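Local coordinates for ATP/GTP-binding site-containing protein A (Brucella abortus, PDB 6NTR) that acts in the periplasm to maintain the integrity of the bacterial cell envelope, at residues L14-D20 and G227-G233; E72-D78 and F125-H129; E94-D98 and K109-P113; F182-W188 and K212-I218. All blocks are in the same frame, centred on the assembly; numbering follows the deposited sequence.

Contact 1: L14-D20 and G227-G233; sequences LTLDRAD and GDFSMRG. With EDO (1,2-ethanediol), chain I.
A classic beta bulge interrupts the antiparallel pairing of strands 8-19 and 229-240, where Asp17 and Arg18 both face Ser230. Before the bulge the ladder is regular: Thr15 and Arg232 form a hydrogen-bonded pair, with Arg232 N 2.9 Å from Thr15 O. At the bulge the Asp17 amide donates to Ser230 O over 2.8 Å, while Ser230 N donates to Arg18 O at 3.1 Å. Here Asp17 points toward the partner strand. With CG anti to the backbone N (chi1 -164°), its carboxylate reaches the guanidinium edge of Arg232, where OD1 meets NE in a weak, 3.4 Å salt bridge between planes 67° apart. O1 of a 1,2-ethanediol, probably from the crystallisation liquor, donates a hydrogen bond to Asp17 O. A water gathers the polar groups of the bulge: it donates to Asp17 OD2, accepts from Arg18 NE and lies 2.7 Å from Ser230 OG. Arg18 bends at chi3, and its NH2 pairs with Asp20 OD1 at 3.1 Å, while NH1 forms a salt bridge with Asp225. The face bearing Leu14 and Met231 is apolar. There the selenomethionine methyl Met231 CE lies 3.5 Å from Leu14 CD1, and both side chains pack on Phe50 and Thr52 of strand 43-56. With polar side chains on one face and apolar ones on the other, this is a classic bulge between the first and last strands of the beta-barrel-like fold.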
# COMPACT_ATOMS: atom_id res chain seq x y z
N LEU A 14 -12.00 5.11 6.42
CA LEU A 14 -10.93 5.97 6.87
C LEU A 14 -11.37 7.02 7.86
O LEU A 14 -12.42 7.64 7.71
CB LEU A 14 -10.27 6.65 5.68
CG LEU A 14 -9.83 5.80 4.49
CD1 LEU A 14 -9.04 6.65 3.51
CD2 LEU A 14 -9.01 4.61 4.95
N THR A 15 -10.54 7.21 8.87
CA THR A 15 -10.79 8.17 9.93
C THR A 15 -9.50 8.89 10.29
O THR A 15 -8.43 8.42 9.98
CB THR A 15 -11.38 7.49 11.15
OG1 THR A 15 -10.87 6.16 11.25
CG2 THR A 15 -12.88 7.41 11.03
N LEU A 16 -9.61 10.03 10.93
CA LEU A 16 -8.43 10.78 11.32
C LEU A 16 -7.90 10.26 12.66
O LEU A 16 -8.66 10.10 13.60
CB LEU A 16 -8.78 12.26 11.43
CG LEU A 16 -7.66 13.19 11.86
CD1 LEU A 16 -6.54 13.20 10.85
CD2 LEU A 16 -8.19 14.59 12.09
N ASP A 17 -6.60 10.00 12.74
CA ASP A 17 -6.05 9.50 13.99
C ASP A 17 -5.48 10.62 14.83
O ASP A 17 -5.94 10.86 15.93
CB ASP A 17 -4.98 8.45 13.72
CG ASP A 17 -4.63 7.63 14.94
OD1 ASP A 17 -5.55 7.13 15.62
OD2 ASP A 17 -3.43 7.47 15.20
N ARG A 18 -4.50 11.33 14.30
CA ARG A 18 -3.89 12.44 15.01
C ARG A 18 -3.61 13.57 14.04
O ARG A 18 -3.23 13.33 12.91
CB ARG A 18 -2.60 11.97 15.75
CG ARG A 18 -1.31 12.75 15.50
CD ARG A 18 -0.08 11.98 15.93
NE ARG A 18 0.69 11.45 14.80
CZ ARG A 18 1.53 12.17 14.07
NH1 ARG A 18 2.17 11.60 13.07
NH2 ARG A 18 1.71 13.44 14.33
N ALA A 19 -3.78 14.80 14.49
CA ALA A 19 -3.50 15.93 13.63
C ALA A 19 -2.56 16.94 14.23
O ALA A 19 -2.80 17.46 15.29
CB ALA A 19 -4.80 16.60 13.24
N ASP A 20 -1.48 17.24 13.52
CA ASP A 20 -0.51 18.21 13.98
C ASP A 20 -1.03 19.60 13.71
O ASP A 20 -1.83 19.79 12.82
CB ASP A 20 0.84 18.00 13.28
CG ASP A 20 1.81 17.19 14.12
OD1 ASP A 20 1.38 16.48 15.05
OD2 ASP A 20 3.03 17.24 13.85
N GLY A 227 3.38 11.55 8.94
CA GLY A 227 4.24 12.54 9.54
C GLY A 227 3.41 13.40 10.45
O GLY A 227 3.12 13.01 11.57
N ASP A 228 3.01 14.56 9.96
CA ASP A 228 2.21 15.48 10.75
C ASP A 228 0.89 14.87 11.15
O ASP A 228 0.45 15.06 12.27
CB ASP A 228 1.91 16.77 9.97
CG ASP A 228 3.14 17.58 9.66
OD1 ASP A 228 4.17 17.42 10.35
OD2 ASP A 228 3.08 18.38 8.72
N PHE A 229 0.25 14.12 10.25
CA PHE A 229 -1.04 13.52 10.54
C PHE A 229 -1.09 12.04 10.24
O PHE A 229 -0.39 11.58 9.37
CB PHE A 229 -2.13 14.22 9.75
CG PHE A 229 -2.27 13.72 8.34
CD1 PHE A 229 -1.50 14.25 7.34
CD2 PHE A 229 -3.18 12.76 8.02
CE1 PHE A 229 -1.62 13.81 6.05
CE2 PHE A 229 -3.31 12.32 6.74
CZ PHE A 229 -2.53 12.85 5.75
N SER A 230 -1.92 11.30 10.96
CA SER A 230 -2.07 9.89 10.73
C SER A 230 -3.54 9.58 10.46
O SER A 230 -4.45 10.27 10.94
CB SER A 230 -1.54 9.07 11.91
OG SER A 230 -1.99 9.61 13.13
N MSE A 231 -3.75 8.50 9.72
CA MSE A 231 -5.06 8.05 9.35
C MSE A 231 -5.24 6.65 9.82
O MSE A 231 -4.25 5.93 10.04
CB MSE A 231 -5.17 7.96 7.84
CG MSE A 231 -5.00 9.30 7.17
SE MSE A 231 -5.36 8.99 5.28
CE MSE A 231 -6.24 7.27 5.54
N ARG A 232 -6.50 6.26 10.01
CA ARG A 232 -6.86 4.94 10.46
C ARG A 232 -7.67 4.29 9.36
O ARG A 232 -8.46 4.95 8.71
CB ARG A 232 -7.73 5.03 11.71
CG ARG A 232 -7.00 5.14 13.02
CD ARG A 232 -7.10 3.85 13.80
NE ARG A 232 -6.22 3.85 14.96
CZ ARG A 232 -5.80 2.76 15.58
NH1 ARG A 232 -6.18 1.57 15.16
NH2 ARG A 232 -5.00 2.86 16.63
N GLY A 233 -7.48 3.00 9.14
CA GLY A 233 -8.26 2.31 8.15
C GLY A 233 -8.84 1.06 8.75
O GLY A 233 -8.11 0.15 9.10
C1 EDO I . -9.36 13.16 15.85
O1 EDO I . -8.68 12.05 16.45
C2 EDO I . -9.19 14.42 16.70
O2 EDO I . -7.87 14.93 16.52
O HOH W 1 -0.64 8.57 15.17

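Contact 2: E72-D78 and F125-H129; sequences EDADGKD and FPTRH
Glu72 lays its carboxylate against the first turn of helix 126-138, both oxygens lying close to Thr127 CB, with OE1 the nearer at 3.2 Å. Its side chain is fully extended, CG anti to the backbone N (chi1 -179°) and CD anti to CA, which carries the acid from the end of strand 62-72 across to the helix. There OE1 takes the amide of Thr127 at 2.7 Å on its syn lone pair, the side of the other oxygen, with an N-H...O angle of 153°. OE2 accepts a weaker, more bent bond of 3.2 Å from Arg128 N. Two successive amides of the opening turn are thus served by one buried carboxylate, whose negative charge would be favoured by the positive end of the helix dipole.

Phe125 occupies the N-cap position itself. Its CB lies 3.6 Å from Glu72 OE1, and the ring turns an edge to Lys77 O, with CE2 4.1 Å away. Beyond the two segments this ring stacks with Phe79 and packs on Ala99 and Leu101 of strand 90-102. On the outer side, Arg128 bends at chi2 and chi3 toward the type I turn from Asp73 to Gly76, although the placement of its guanidinium there is doubtful in detail. Gly76 has positive phi, and the turn is closed by its amide donating to Asp73 O. Seen as a whole, a carboxylate from the end of strand 62-72 accepts the amides of Thr127 and, weakly, Arg128 in the first turn of helix 126-138, as acids commonly do at helix N-termini.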
# COMPACT_ATOMS: atom_id res chain seq x y z
N GLU A 72 1.25 -7.18 -12.15
CA GLU A 72 2.57 -7.71 -11.91
C GLU A 72 2.64 -9.11 -12.48
O GLU A 72 1.70 -9.90 -12.31
CB GLU A 72 2.88 -7.73 -10.40
CG GLU A 72 4.25 -8.24 -10.00
CD GLU A 72 4.44 -8.20 -8.51
OE1 GLU A 72 3.91 -7.27 -7.88
OE2 GLU A 72 5.07 -9.14 -7.97
N ASP A 73 3.74 -9.43 -13.14
CA ASP A 73 3.79 -10.69 -13.84
C ASP A 73 4.20 -11.84 -12.93
O ASP A 73 4.88 -11.65 -11.91
CB ASP A 73 4.74 -10.65 -15.02
CG ASP A 73 4.36 -11.64 -16.05
OD1 ASP A 73 4.39 -12.85 -15.74
OD2 ASP A 73 4.01 -11.23 -17.17
N ALA A 74 3.80 -13.04 -13.34
CA ALA A 74 3.98 -14.24 -12.53
C ALA A 74 5.41 -14.37 -12.03
O ALA A 74 5.65 -14.47 -10.82
CB ALA A 74 3.58 -15.46 -13.36
N ASP A 75 6.37 -14.39 -12.95
CA ASP A 75 7.77 -14.41 -12.55
C ASP A 75 8.15 -13.24 -11.66
O ASP A 75 9.17 -13.31 -10.97
CB ASP A 75 8.66 -14.42 -13.79
CG ASP A 75 8.28 -13.35 -14.77
OD1 ASP A 75 7.13 -12.89 -14.71
OD2 ASP A 75 9.12 -12.97 -15.61
N GLY A 76 7.36 -12.17 -11.64
CA GLY A 76 7.72 -11.00 -10.87
C GLY A 76 8.86 -10.23 -11.49
O GLY A 76 9.75 -9.77 -10.76
N LYS A 77 8.88 -10.11 -12.82
CA LYS A 77 9.86 -9.30 -13.52
C LYS A 77 9.25 -8.13 -14.27
O LYS A 77 9.98 -7.26 -14.74
CB LYS A 77 10.67 -10.16 -14.51
CG LYS A 77 11.86 -10.89 -13.89
CD LYS A 77 12.82 -11.42 -14.95
CE LYS A 77 14.16 -11.80 -14.33
NZ LYS A 77 15.19 -12.18 -15.34
N ASP A 78 7.94 -8.07 -14.37
CA ASP A 78 7.29 -6.95 -15.01
C ASP A 78 6.25 -6.36 -14.07
O ASP A 78 5.72 -7.05 -13.20
CB ASP A 78 6.65 -7.36 -16.33
CG ASP A 78 6.08 -6.19 -17.08
OD1 ASP A 78 6.82 -5.20 -17.28
OD2 ASP A 78 4.87 -6.24 -17.42
N PHE A 125 8.86 -5.93 -6.61
CA PHE A 125 7.61 -5.24 -6.76
C PHE A 125 6.66 -5.64 -5.66
O PHE A 125 6.90 -6.57 -4.95
CB PHE A 125 7.03 -5.41 -8.17
CG PHE A 125 7.93 -4.91 -9.26
CD1 PHE A 125 8.37 -3.63 -9.27
CD2 PHE A 125 8.37 -5.74 -10.23
CE1 PHE A 125 9.21 -3.17 -10.24
CE2 PHE A 125 9.20 -5.29 -11.21
CZ PHE A 125 9.63 -4.01 -11.22
N PRO A 126 5.51 -4.96 -5.59
CA PRO A 126 4.61 -5.15 -4.46
C PRO A 126 4.13 -6.54 -4.18
O PRO A 126 4.07 -6.88 -3.01
CB PRO A 126 3.43 -4.26 -4.83
CG PRO A 126 4.03 -3.17 -5.62
CD PRO A 126 5.14 -3.80 -6.40
N THR A 127 3.75 -7.33 -5.16
CA THR A 127 3.33 -8.66 -4.80
C THR A 127 4.47 -9.51 -4.25
O THR A 127 4.27 -10.25 -3.31
CB THR A 127 2.56 -9.37 -5.90
OG1 THR A 127 1.32 -8.69 -6.09
CG2 THR A 127 2.25 -10.78 -5.47
N ARG A 128 5.66 -9.42 -4.85
CA ARG A 128 6.79 -10.20 -4.37
C ARG A 128 7.17 -9.78 -2.97
O ARG A 128 7.29 -10.61 -2.09
CB ARG A 128 7.98 -10.02 -5.30
CG ARG A 128 8.84 -11.25 -5.45
CD ARG A 128 8.33 -12.13 -6.57
NE ARG A 128 9.40 -12.78 -7.30
CZ ARG A 128 9.22 -13.74 -8.18
NH1 ARG A 128 8.01 -14.18 -8.46
NH2 ARG A 128 10.26 -14.28 -8.79
N HIS A 129 7.28 -8.48 -2.76
CA HIS A 129 7.56 -7.91 -1.44
C HIS A 129 6.53 -8.36 -0.42
O HIS A 129 6.88 -8.68 0.72
CB HIS A 129 7.57 -6.40 -1.57
CG HIS A 129 7.99 -5.66 -0.34
ND1 HIS A 129 7.25 -5.66 0.82
CD2 HIS A 129 9.04 -4.84 -0.12
CE1 HIS A 129 7.84 -4.90 1.72
NE2 HIS A 129 8.93 -4.38 1.18

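Contact 3: E94-D98 and K109-P113; sequences EVRGD and KLSKP
Lys112 leans across its neighbour strand toward Glu94, and its chain can be followed outward. CB lies 4.2 Å from Glu94 O; CG lies beside the backbone N, anti to the carbonyl carbon (chi1 -84°), and a bend at chi2 carries the rest slantwise over the acid. CD makes the nearest approach, 3.4 Å from Glu94 OE1. CE follows at a longer distance from the same oxygen, and NZ ends 3.8 Å from OE1 in a long salt bridge. Much of the meeting is therefore between the aliphatic part of the lysine and a carboxylate oxygen.

The second oxygen is held more firmly. Glu94 OE2 receives Arg96 NH2 at 2.7 Å, nearly along its C-O axis and close to the guanidinium plane, with an N-H...O angle of 156°. Two cations from adjoining strands consequently share one acid.

Behind these side chains the hairpin of strands 90-102 and 105-112 carries a classic beta bulge. Ser111 and Lys112 both face Arg96, whose carbonyl oxygen accepts from both amides, the mark of the bulge: Ser111 N at 2.7 Å and Lys112 N at 3.1 Å. Past the bulge the register has moved by one residue, and Gly97 pairs closely with Leu110, leaving its CA 3.6 Å from Leu110 CD2. Lys84, on the adjacent strand 78-87, adds a long, weak ion pair to Glu94. The bond from Arg96 NH2, with the long Lys112 and Lys84 pairs, probably favours the ionised form of Glu94, and the contact joins strands 90-102 and 105-112 by charge as well as by backbone bonds.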
# COMPACT_ATOMS: atom_id res chain seq x y z
N GLU A 94 -1.72 12.39 -13.31
CA GLU A 94 -1.81 11.07 -13.89
C GLU A 94 -0.41 10.55 -14.03
O GLU A 94 0.45 11.22 -14.55
CB GLU A 94 -2.50 11.13 -15.25
CG GLU A 94 -2.57 9.81 -15.99
CD GLU A 94 -3.41 9.88 -17.25
OE1 GLU A 94 -3.48 10.96 -17.88
OE2 GLU A 94 -4.01 8.86 -17.60
N VAL A 95 -0.18 9.34 -13.55
CA VAL A 95 1.12 8.70 -13.65
C VAL A 95 0.84 7.36 -14.26
O VAL A 95 -0.07 6.67 -13.85
CB VAL A 95 1.87 8.58 -12.31
CG1 VAL A 95 3.17 7.83 -12.53
CG2 VAL A 95 2.16 9.95 -11.75
N ARG A 96 1.62 7.02 -15.26
CA ARG A 96 1.40 5.80 -16.02
C ARG A 96 2.72 5.37 -16.61
O ARG A 96 3.41 6.18 -17.23
CB ARG A 96 0.37 6.04 -17.13
CG ARG A 96 -0.15 4.79 -17.85
CD ARG A 96 -0.81 5.21 -19.15
NE ARG A 96 -2.00 6.01 -18.92
CZ ARG A 96 -3.23 5.53 -18.83
NH1 ARG A 96 -3.48 4.24 -19.06
NH2 ARG A 96 -4.24 6.36 -18.58
N GLY A 97 3.09 4.12 -16.42
CA GLY A 97 4.32 3.65 -17.02
C GLY A 97 4.52 2.16 -16.85
O GLY A 97 3.60 1.40 -16.56
N ASP A 98 5.77 1.76 -17.08
CA ASP A 98 6.17 0.37 -16.96
C ASP A 98 7.52 0.27 -16.27
O ASP A 98 8.31 1.21 -16.26
CB ASP A 98 6.25 -0.30 -18.31
CG ASP A 98 6.31 -1.80 -18.19
OD1 ASP A 98 5.27 -2.39 -17.83
OD2 ASP A 98 7.39 -2.39 -18.42
N LYS A 109 9.85 2.70 -17.65
CA LYS A 109 9.38 3.36 -18.86
C LYS A 109 8.02 3.98 -18.59
O LYS A 109 7.05 3.26 -18.36
CB LYS A 109 9.31 2.38 -20.02
CG LYS A 109 10.67 2.03 -20.58
CD LYS A 109 10.65 0.68 -21.25
CE LYS A 109 11.33 0.74 -22.61
NZ LYS A 109 10.89 1.89 -23.45
N LEU A 110 7.96 5.31 -18.64
CA LEU A 110 6.77 6.08 -18.27
C LEU A 110 6.10 6.71 -19.49
O LEU A 110 6.77 7.34 -20.31
CB LEU A 110 7.12 7.19 -17.28
CG LEU A 110 7.57 6.73 -15.91
CD1 LEU A 110 7.98 7.94 -15.12
CD2 LEU A 110 6.46 5.99 -15.22
N SER A 111 4.79 6.56 -19.57
CA SER A 111 3.97 7.15 -20.63
C SER A 111 3.50 8.55 -20.26
O SER A 111 3.43 9.43 -21.12
CB SER A 111 2.76 6.25 -20.90
OG SER A 111 3.11 4.87 -20.83
N LYS A 112 3.17 8.78 -18.99
CA LYS A 112 2.68 10.05 -18.51
C LYS A 112 3.21 10.28 -17.11
O LYS A 112 3.37 9.33 -16.35
CB LYS A 112 1.14 10.11 -18.51
CG LYS A 112 0.58 10.51 -19.87
CD LYS A 112 -0.66 11.38 -19.72
CE LYS A 112 -1.13 11.88 -21.09
NZ LYS A 112 -2.32 12.77 -21.02
N PRO A 113 3.45 11.54 -16.72
CA PRO A 113 3.12 12.80 -17.40
C PRO A 113 3.92 13.08 -18.69
O PRO A 113 3.33 13.45 -19.72
CB PRO A 113 3.42 13.86 -16.34
CG PRO A 113 4.45 13.26 -15.49
CD PRO A 113 4.24 11.77 -15.50

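Contact 4: F182-W188 and K212-I218; sequences FSKDQVW and KLYRNGI
The Val187 methyl CG1 rests over the middle of the Tyr214 ring, the two side chains running out together from neighbouring strands. CG1 of Val187 is 3.5 Å from the centroid of the Tyr214 ring and only 15° off its normal, a CH-pi contact over the centre of the face. That branch is placed there by being anti to the carbonyl carbon (chi1 -56°). The tyrosine hydroxyl continues past the valine to a hydrogen bond with Arg220.

Phe182 and Asn216 are turned quite differently. Their ring and amide planes stand 80° apart, and ND2 lies over one ring face toward the rim, 3.4 Å from Phe182 CD1. The other end of that amide is held within its own turn: OD1 accepts from Ile218 N at 3.1 Å, forming an Asx turn.

On the opposite face of the strand pair, Trp188 presents its ring edge to Arg215, whose CG is 3.7 Å from CH2. Reciprocal backbone bonds, Trp188 N to Leu213 O and Leu213 N to Trp188 O, both 2.8 Å, fix the strands beneath. Aromatic faces and edges thus meet mostly C-H and amide groups, so dispersion and weak polar attraction supplement the two strong backbone bonds.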
# COMPACT_ATOMS: atom_id res chain seq x y z
N PHE A 182 -12.49 -16.62 7.21
CA PHE A 182 -11.14 -16.35 7.67
C PHE A 182 -11.11 -15.60 8.98
O PHE A 182 -10.04 -15.15 9.39
CB PHE A 182 -10.36 -15.54 6.64
CG PHE A 182 -10.28 -16.18 5.30
CD1 PHE A 182 -9.47 -17.27 5.09
CD2 PHE A 182 -11.01 -15.67 4.24
CE1 PHE A 182 -9.38 -17.85 3.86
CE2 PHE A 182 -10.93 -16.24 3.00
CZ PHE A 182 -10.12 -17.33 2.81
N SER A 183 -12.26 -15.44 9.65
CA SER A 183 -12.31 -14.51 10.78
C SER A 183 -11.52 -15.01 11.97
O SER A 183 -11.08 -14.21 12.81
CB SER A 183 -13.75 -14.25 11.22
OG SER A 183 -14.31 -15.42 11.79
N LYS A 184 -11.32 -16.32 12.07
CA LYS A 184 -10.70 -16.94 13.23
C LYS A 184 -9.24 -17.33 13.00
O LYS A 184 -8.67 -18.09 13.79
CB LYS A 184 -11.52 -18.17 13.64
CG LYS A 184 -13.03 -17.92 13.84
CD LYS A 184 -13.34 -16.97 15.01
CE LYS A 184 -14.83 -16.65 15.14
NZ LYS A 184 -15.50 -17.43 16.22
N ASP A 185 -8.62 -16.82 11.93
CA ASP A 185 -7.24 -17.11 11.57
C ASP A 185 -6.29 -16.13 12.26
O ASP A 185 -6.68 -15.04 12.67
CB ASP A 185 -7.08 -17.05 10.04
CG ASP A 185 -8.02 -18.01 9.30
OD1 ASP A 185 -8.60 -18.91 9.95
OD2 ASP A 185 -8.21 -17.84 8.08
N GLN A 186 -5.05 -16.55 12.41
CA GLN A 186 -4.02 -15.74 13.05
C GLN A 186 -3.55 -14.59 12.18
O GLN A 186 -3.61 -14.67 10.98
CB GLN A 186 -2.82 -16.61 13.40
CG GLN A 186 -3.07 -17.64 14.48
CD GLN A 186 -3.05 -17.04 15.87
OE1 GLN A 186 -2.27 -16.15 16.16
NE2 GLN A 186 -3.92 -17.54 16.73
N VAL A 187 -3.06 -13.54 12.80
CA VAL A 187 -2.53 -12.40 12.09
C VAL A 187 -1.20 -12.02 12.69
O VAL A 187 -0.87 -12.44 13.77
CB VAL A 187 -3.44 -11.16 12.18
CG1 VAL A 187 -4.84 -11.48 11.70
CG2 VAL A 187 -3.46 -10.61 13.59
N TRP A 188 -0.41 -11.28 11.93
CA TRP A 188 0.86 -10.80 12.41
C TRP A 188 0.78 -9.30 12.45
O TRP A 188 0.33 -8.70 11.50
CB TRP A 188 1.97 -11.14 11.43
CG TRP A 188 2.38 -12.54 11.38
CD1 TRP A 188 3.06 -13.23 12.32
CD2 TRP A 188 2.18 -13.43 10.29
NE1 TRP A 188 3.27 -14.51 11.91
CE2 TRP A 188 2.75 -14.66 10.66
CE3 TRP A 188 1.57 -13.32 9.05
CZ2 TRP A 188 2.72 -15.76 9.82
CZ3 TRP A 188 1.55 -14.40 8.23
CH2 TRP A 188 2.11 -15.61 8.61
N LYS A 212 -2.30 -5.27 10.56
CA LYS A 212 -2.42 -6.65 11.00
C LYS A 212 -2.54 -7.46 9.72
O LYS A 212 -3.43 -7.23 8.93
CB LYS A 212 -3.66 -6.83 11.85
CG LYS A 212 -3.53 -6.28 13.26
CD LYS A 212 -4.85 -6.35 14.00
CE LYS A 212 -4.68 -6.13 15.49
NZ LYS A 212 -3.52 -5.27 15.83
N LEU A 213 -1.65 -8.42 9.52
CA LEU A 213 -1.63 -9.19 8.29
C LEU A 213 -1.91 -10.68 8.40
O LEU A 213 -1.39 -11.34 9.28
CB LEU A 213 -0.28 -8.97 7.63
CG LEU A 213 0.28 -9.93 6.60
CD1 LEU A 213 -0.21 -9.55 5.22
CD2 LEU A 213 1.79 -9.87 6.63
N TYR A 214 -2.73 -11.19 7.49
CA TYR A 214 -3.09 -12.60 7.41
C TYR A 214 -2.11 -13.34 6.51
O TYR A 214 -1.46 -12.76 5.65
CB TYR A 214 -4.51 -12.79 6.86
CG TYR A 214 -5.56 -12.34 7.81
CD1 TYR A 214 -5.85 -11.00 7.98
CD2 TYR A 214 -6.27 -13.26 8.57
CE1 TYR A 214 -6.81 -10.57 8.87
CE2 TYR A 214 -7.23 -12.85 9.46
CZ TYR A 214 -7.50 -11.50 9.61
OH TYR A 214 -8.45 -11.08 10.50
N ARG A 215 -2.01 -14.65 6.72
CA ARG A 215 -1.17 -15.48 5.87
C ARG A 215 -1.58 -15.42 4.39
O ARG A 215 -0.74 -15.66 3.52
CB ARG A 215 -1.20 -16.93 6.36
CG ARG A 215 0.10 -17.64 6.28
CD ARG A 215 0.16 -18.72 7.33
NE ARG A 215 -0.82 -19.79 7.14
CZ ARG A 215 -0.49 -21.07 6.95
NH1 ARG A 215 0.78 -21.45 6.95
NH2 ARG A 215 -1.44 -21.98 6.78
N ASN A 216 -2.84 -15.10 4.10
CA ASN A 216 -3.35 -15.09 2.73
C ASN A 216 -3.32 -13.72 2.09
O ASN A 216 -4.00 -13.50 1.08
CB ASN A 216 -4.78 -15.65 2.69
CG ASN A 216 -5.74 -14.86 3.55
OD1 ASN A 216 -5.43 -13.76 3.98
ND2 ASN A 216 -6.92 -15.42 3.79
N GLY A 217 -2.57 -12.78 2.67
CA GLY A 217 -2.40 -11.47 2.12
C GLY A 217 -3.39 -10.44 2.61
O GLY A 217 -3.14 -9.25 2.47
N ILE A 218 -4.51 -10.86 3.18
CA ILE A 218 -5.48 -9.89 3.65
C ILE A 218 -4.84 -9.07 4.75
O ILE A 218 -3.91 -9.53 5.41
CB ILE A 218 -6.74 -10.62 4.14
CG1 ILE A 218 -7.38 -11.38 2.97
CG2 ILE A 218 -7.75 -9.66 4.71
CD1 ILE A 218 -8.72 -11.97 3.29

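Along the chain, contact 1 encloses the other three: its segments open near the start and close near the end, contact 3 is nested within contact 2, and contact 4 follows both. Contacts 2 and 3 adjoin, their centres 18 Å apart, and touch where the carboxylates of Asp78 and Asp98 come close. Contacts 3 and 4 are farthest apart, with centres 34 Å away from each other on opposite sides of the chain's centre. Three contacts pair antiparallel strands, whereas contact 2 fastens helix 126-138 to a strand connection. Local hairpins thus build the curved, beta-barrel-like body, and the chain-spanning contact 1 pairs its first and last strands.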